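Long-range contact in CELL division control protein 6 (Pyrobaculum aerophilum, PDB 1FNN), which binds ADP and magnesium through a P-loop ATPase domain and probably takes part in regulating DNA replication: residues L339-N353 with T363-T375. Sequence-based numbering, arbitrary orientation.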
loop_
_atom_site.group_PDB
_atom_site.type_symbol
_atom_site.label_atom_id
_atom_site.label_comp_id
_atom_site.label_asym_id
_atom_site.label_seq_id
_atom_site.Cartn_x
_atom_site.Cartn_y
_atom_site.Cartn_z
ATOM N N LEU A 339 -14.449 23.877 -8.101
ATOM C CA LEU A 339 -13.521 22.760 -8.383
ATOM C C LEU A 339 -12.600 22.464 -7.209
ATOM O O LEU A 339 -12.368 21.295 -6.847
ATOM C CB LEU A 339 -12.659 23.066 -9.613
ATOM C CG LEU A 339 -11.706 21.894 -9.984
ATOM C CD1 LEU A 339 -12.527 20.640 -10.289
ATOM C CD2 LEU A 339 -10.891 22.367 -11.157
ATOM N N ASN A 340 -12.080 23.526 -6.577
ATOM C CA ASN A 340 -11.302 23.358 -5.357
ATOM C C ASN A 340 -12.020 22.581 -4.272
ATOM O O ASN A 340 -11.397 21.779 -3.585
ATOM C CB ASN A 340 -11.015 24.741 -4.754
ATOM C CG ASN A 340 -9.524 24.968 -4.905
ATOM O OD1 ASN A 340 -8.824 24.373 -4.081
ATOM N ND2 ASN A 340 -9.219 25.773 -5.909
ATOM N N ASP A 341 -13.305 22.919 -4.050
ATOM C CA ASP A 341 -14.084 22.206 -3.033
ATOM C C ASP A 341 -14.312 20.751 -3.407
ATOM O O ASP A 341 -14.200 19.813 -2.592
ATOM C CB ASP A 341 -15.431 22.961 -2.820
ATOM C CG ASP A 341 -16.262 22.344 -1.734
ATOM O OD1 ASP A 341 -15.893 22.347 -0.539
ATOM O OD2 ASP A 341 -17.359 21.801 -1.994
ATOM N N LEU A 342 -14.662 20.477 -4.661
ATOM C CA LEU A 342 -14.884 19.070 -5.087
ATOM C C LEU A 342 -13.572 18.286 -4.950
ATOM O O LEU A 342 -13.587 17.148 -4.459
ATOM C CB LEU A 342 -15.346 19.068 -6.549
ATOM C CG LEU A 342 -16.741 19.640 -6.843
ATOM C CD1 LEU A 342 -16.905 19.786 -8.371
ATOM C CD2 LEU A 342 -17.867 18.748 -6.271
ATOM N N ARG A 343 -12.445 18.925 -5.251
ATOM C CA ARG A 343 -11.157 18.240 -5.076
ATOM C C ARG A 343 -10.876 17.953 -3.599
ATOM O O ARG A 343 -10.503 16.858 -3.193
ATOM C CB ARG A 343 -10.026 19.109 -5.599
ATOM C CG ARG A 343 -8.636 18.471 -5.574
ATOM C CD ARG A 343 -7.569 19.577 -5.624
ATOM N NE ARG A 343 -7.249 19.969 -4.262
ATOM C CZ ARG A 343 -7.510 21.040 -3.551
ATOM N NH1 ARG A 343 -8.189 22.071 -4.015
ATOM N NH2 ARG A 343 -7.078 21.109 -2.303
ATOM N N GLU A 344 -11.106 18.928 -2.733
ATOM C CA GLU A 344 -10.900 18.791 -1.276
ATOM C C GLU A 344 -11.750 17.688 -0.700
ATOM O O GLU A 344 -11.329 16.927 0.188
ATOM C CB GLU A 344 -11.260 20.147 -0.654
ATOM C CG GLU A 344 -10.441 20.607 0.534
ATOM C CD GLU A 344 -9.064 21.024 0.040
ATOM O OE1 GLU A 344 -8.949 21.114 -1.207
ATOM O OE2 GLU A 344 -8.145 21.250 0.849
ATOM N N LYS A 345 -12.973 17.504 -1.246
ATOM C CA LYS A 345 -13.823 16.429 -0.753
ATOM C C LYS A 345 -13.514 15.074 -1.381
ATOM O O LYS A 345 -14.216 14.114 -1.071
ATOM C CB LYS A 345 -15.315 16.788 -0.963
ATOM C CG LYS A 345 -15.633 18.077 -0.169
ATOM C CD LYS A 345 -17.095 18.470 -0.299
ATOM C CE LYS A 345 -17.391 19.516 0.824
ATOM N NZ LYS A 345 -18.844 19.825 0.652
ATOM N N GLY A 346 -12.583 14.959 -2.326
ATOM C CA GLY A 346 -12.316 13.616 -2.885
ATOM C C GLY A 346 -13.332 13.216 -3.938
ATOM O O GLY A 346 -13.299 12.081 -4.427
ATOM N N ILE A 347 -14.149 14.173 -4.417
ATOM C CA ILE A 347 -15.154 13.852 -5.427
ATOM C C ILE A 347 -14.558 13.769 -6.807
ATOM O O ILE A 347 -14.939 12.976 -7.669
ATOM C CB ILE A 347 -16.333 14.882 -5.387
ATOM C CG1 ILE A 347 -17.012 14.780 -4.029
ATOM C CG2 ILE A 347 -17.364 14.574 -6.471
ATOM C CD1 ILE A 347 -17.995 15.905 -3.707
ATOM N N VAL A 348 -13.594 14.655 -7.083
ATOM C CA VAL A 348 -12.886 14.756 -8.358
ATOM C C VAL A 348 -11.379 14.752 -8.063
ATOM O O VAL A 348 -11.031 15.028 -6.909
ATOM C CB VAL A 348 -13.389 16.126 -8.855
ATOM C CG1 VAL A 348 -12.345 17.204 -8.855
ATOM C CG2 VAL A 348 -14.335 16.049 -10.036
ATOM N N GLU A 349 -10.545 14.384 -9.029
ATOM C CA GLU A 349 -9.099 14.548 -8.817
ATOM C C GLU A 349 -8.594 15.510 -9.842
ATOM O O GLU A 349 -9.152 15.523 -10.958
ATOM C CB GLU A 349 -8.406 13.156 -8.966
ATOM C CG GLU A 349 -8.878 12.227 -7.823
ATOM C CD GLU A 349 -10.128 11.440 -8.185
ATOM O OE1 GLU A 349 -10.327 10.997 -9.338
ATOM O OE2 GLU A 349 -10.986 11.228 -7.295
ATOM N N THR A 350 -7.593 16.340 -9.559
ATOM C CA THR A 350 -7.114 17.246 -10.602
ATOM C C THR A 350 -5.603 17.110 -10.733
ATOM O O THR A 350 -4.952 16.713 -9.771
ATOM C CB THR A 350 -7.410 18.746 -10.287
ATOM O OG1 THR A 350 -6.773 19.089 -9.074
ATOM C CG2 THR A 350 -8.918 18.958 -10.106
ATOM N N ARG A 351 -5.071 17.472 -11.880
ATOM C CA ARG A 351 -3.630 17.443 -12.086
ATOM C C ARG A 351 -3.329 18.626 -13.028
ATOM O O ARG A 351 -4.138 18.872 -13.915
ATOM C CB ARG A 351 -3.035 16.264 -12.820
ATOM C CG ARG A 351 -3.725 15.017 -13.235
ATOM C CD ARG A 351 -2.746 14.063 -13.967
ATOM N NE ARG A 351 -1.482 14.055 -13.278
ATOM C CZ ARG A 351 -0.998 13.340 -12.287
ATOM N NH1 ARG A 351 -1.702 12.391 -11.698
ATOM N NH2 ARG A 351 0.245 13.584 -11.865
ATOM N N GLN A 352 -2.117 19.107 -12.933
ATOM C CA GLN A 352 -1.668 20.158 -13.839
ATOM C C GLN A 352 -1.200 19.514 -15.142
ATOM O O GLN A 352 -0.627 18.421 -15.158
ATOM C CB GLN A 352 -0.544 20.938 -13.157
ATOM C CG GLN A 352 -0.585 22.442 -13.243
ATOM C CD GLN A 352 -1.906 23.035 -12.800
ATOM O OE1 GLN A 352 -2.334 22.841 -11.667
ATOM N NE2 GLN A 352 -2.560 23.763 -13.701
ATOM N N ASN A 353 -1.482 20.171 -16.248
ATOM C CA ASN A 353 -1.030 19.756 -17.567
ATOM C C ASN A 353 0.365 20.368 -17.827
ATOM O O ASN A 353 0.373 21.621 -17.708
ATOM C CB ASN A 353 -1.974 20.352 -18.579
ATOM C CG ASN A 353 -2.080 19.798 -19.961
ATOM O OD1 ASN A 353 -2.262 20.602 -20.887
ATOM N ND2 ASN A 353 -1.987 18.499 -20.183
ATOM N N THR A 363 -4.337 24.208 -18.529
ATOM C CA THR A 363 -3.375 23.513 -17.700
ATOM C C THR A 363 -4.026 22.666 -16.605
ATOM O O THR A 363 -3.326 21.735 -16.162
ATOM C CB THR A 363 -2.310 24.396 -17.029
ATOM O OG1 THR A 363 -2.864 25.595 -16.482
ATOM C CG2 THR A 363 -1.196 24.741 -18.013
ATOM N N THR A 364 -5.268 22.919 -16.201
ATOM C CA THR A 364 -5.819 22.071 -15.130
ATOM C C THR A 364 -6.595 20.917 -15.721
ATOM O O THR A 364 -7.518 21.174 -16.509
ATOM C CB THR A 364 -6.708 22.849 -14.144
ATOM O OG1 THR A 364 -5.893 23.837 -13.498
ATOM C CG2 THR A 364 -7.183 21.943 -13.024
ATOM N N LEU A 365 -6.325 19.684 -15.250
ATOM C CA LEU A 365 -7.017 18.538 -15.756
ATOM C C LEU A 365 -7.904 17.948 -14.673
ATOM O O LEU A 365 -7.535 17.974 -13.511
ATOM C CB LEU A 365 -6.064 17.405 -16.222
ATOM C CG LEU A 365 -5.082 17.798 -17.335
ATOM C CD1 LEU A 365 -4.055 16.686 -17.586
ATOM C CD2 LEU A 365 -5.810 18.141 -18.633
ATOM N N ILE A 366 -9.056 17.436 -15.085
ATOM C CA ILE A 366 -9.983 16.894 -14.093
ATOM C C ILE A 366 -10.364 15.460 -14.405
ATOM O O ILE A 366 -10.756 15.103 -15.527
ATOM C CB ILE A 366 -11.295 17.741 -14.112
ATOM C CG1 ILE A 366 -10.984 19.233 -13.843
ATOM C CG2 ILE A 366 -12.274 17.251 -13.042
ATOM C CD1 ILE A 366 -12.215 20.081 -14.215
ATOM N N SER A 367 -10.416 14.675 -13.339
ATOM C CA SER A 367 -10.857 13.296 -13.518
ATOM C C SER A 367 -11.823 12.922 -12.425
ATOM O O SER A 367 -11.788 13.475 -11.311
ATOM C CB SER A 367 -9.594 12.370 -13.374
ATOM O OG SER A 367 -10.098 11.040 -13.161
ATOM N N ILE A 368 -12.701 11.999 -12.671
ATOM C CA ILE A 368 -13.526 11.396 -11.642
ATOM C C ILE A 368 -13.105 9.886 -11.707
ATOM O O ILE A 368 -13.706 9.115 -12.459
ATOM C CB ILE A 368 -15.023 11.543 -11.864
ATOM C CG1 ILE A 368 -15.427 13.041 -11.641
ATOM C CG2 ILE A 368 -15.849 10.664 -10.944
ATOM C CD1 ILE A 368 -16.875 13.245 -12.135
ATOM N N GLY A 369 -12.321 9.460 -10.723
ATOM C CA GLY A 369 -11.841 8.063 -10.801
ATOM C C GLY A 369 -12.538 7.111 -9.849
ATOM O O GLY A 369 -12.320 5.883 -9.988
ATOM N N THR A 370 -13.301 7.636 -8.886
ATOM C CA THR A 370 -13.864 6.756 -7.866
ATOM C C THR A 370 -15.294 6.271 -8.035
ATOM O O THR A 370 -15.749 5.479 -7.188
ATOM C CB THR A 370 -13.666 7.357 -6.460
ATOM O OG1 THR A 370 -14.470 8.565 -6.302
ATOM C CG2 THR A 370 -12.183 7.697 -6.292
ATOM N N GLU A 371 -16.014 6.720 -9.060
ATOM C CA GLU A 371 -17.397 6.298 -9.239
ATOM C C GLU A 371 -17.807 6.181 -10.686
ATOM O O GLU A 371 -17.479 7.091 -11.466
ATOM C CB GLU A 371 -18.316 7.420 -8.692
ATOM C CG GLU A 371 -18.598 7.330 -7.236
ATOM C CD GLU A 371 -19.548 6.267 -6.751
ATOM O OE1 GLU A 371 -20.262 5.595 -7.508
ATOM O OE2 GLU A 371 -19.549 6.125 -5.497
ATOM N N PRO A 372 -18.465 5.104 -11.080
ATOM C CA PRO A 372 -18.899 4.895 -12.457
ATOM C C PRO A 372 -19.825 6.072 -12.827
ATOM O O PRO A 372 -20.568 6.518 -11.944
ATOM C CB PRO A 372 -19.633 3.572 -12.404
ATOM C CG PRO A 372 -18.958 2.833 -11.267
ATOM C CD PRO A 372 -18.752 3.928 -10.219
ATOM N N LEU A 373 -19.666 6.639 -13.996
ATOM C CA LEU A 373 -20.364 7.887 -14.332
ATOM C C LEU A 373 -21.860 7.787 -14.560
ATOM O O LEU A 373 -22.612 8.755 -14.244
ATOM C CB LEU A 373 -19.690 8.485 -15.559
ATOM C CG LEU A 373 -18.204 8.798 -15.404
ATOM C CD1 LEU A 373 -17.679 9.390 -16.694
ATOM C CD2 LEU A 373 -17.973 9.731 -14.212
ATOM N N ASP A 374 -22.377 6.607 -14.901
ATOM C CA ASP A 374 -23.804 6.478 -15.179
ATOM C C ASP A 374 -24.581 6.598 -13.883
ATOM O O ASP A 374 -25.509 7.427 -13.798
ATOM C CB ASP A 374 -24.228 5.216 -15.945
ATOM C CG ASP A 374 -23.790 5.319 -17.388
ATOM O OD1 ASP A 374 -23.267 6.363 -17.820
ATOM O OD2 ASP A 374 -23.964 4.337 -18.135
ATOM N N THR A 375 -24.019 6.038 -12.820
ATOM C CA THR A 375 -24.689 6.072 -11.531
ATOM C C THR A 375 -24.466 7.417 -10.817
ATOM O O THR A 375 -25.414 7.937 -10.208
ATOM C CB THR A 375 -24.221 4.874 -10.695
ATOM O OG1 THR A 375 -24.962 3.720 -11.182
ATOM C CG2 THR A 375 -24.507 5.017 -9.220
HETATM O O HOH W 1 -14.510 9.060 -3.930
HETATM O O HOH W 2 -13.514 10.486 -7.986
HETATM O O HOH W 3 -8.506 9.917 -11.078
#
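V348 and I366 pack their methyl branches together at the root of a β-hairpin, the wing of this C-terminal winged-helix domain, and illustrate how such a wing is tied to its helical core. CG2 of V348 lies 3.6 Å from CG1 of I368, while L339, its CG anti to the backbone N (chi1 -178°), reaches from helix 332-344 to meet I366 tip to tip, CD1 to CD1 at 4.0 Å. Helix 288-304 closes over I366 and I368. On the face of E349 and S367, E349 bends at chi2 (90°) and leans out to the loop at G369 and T370, where its OE1 takes G369 N at 2.9 Å on the syn lone pair, in a bent bond (135°). OE1 also holds a water shared with S367 OG, OE2 one shared with T370 N; an alanine here would probably leave the G369 amide without its acceptor and both waters without their carboxylate link. Paired backbone bonds join E349 to S367 and R351 to L365, and R351 ties the sheet to helix 217-227 through D225. Toward the hairpin tip the grip slackens: Q352 NE2 makes a weak bond to T364 OG1 (3.3 Å), and N353 is poorly ordered. The chemistry implies a firm apolar and carboxylate-bound root carrying a probably more mobile, polar tip.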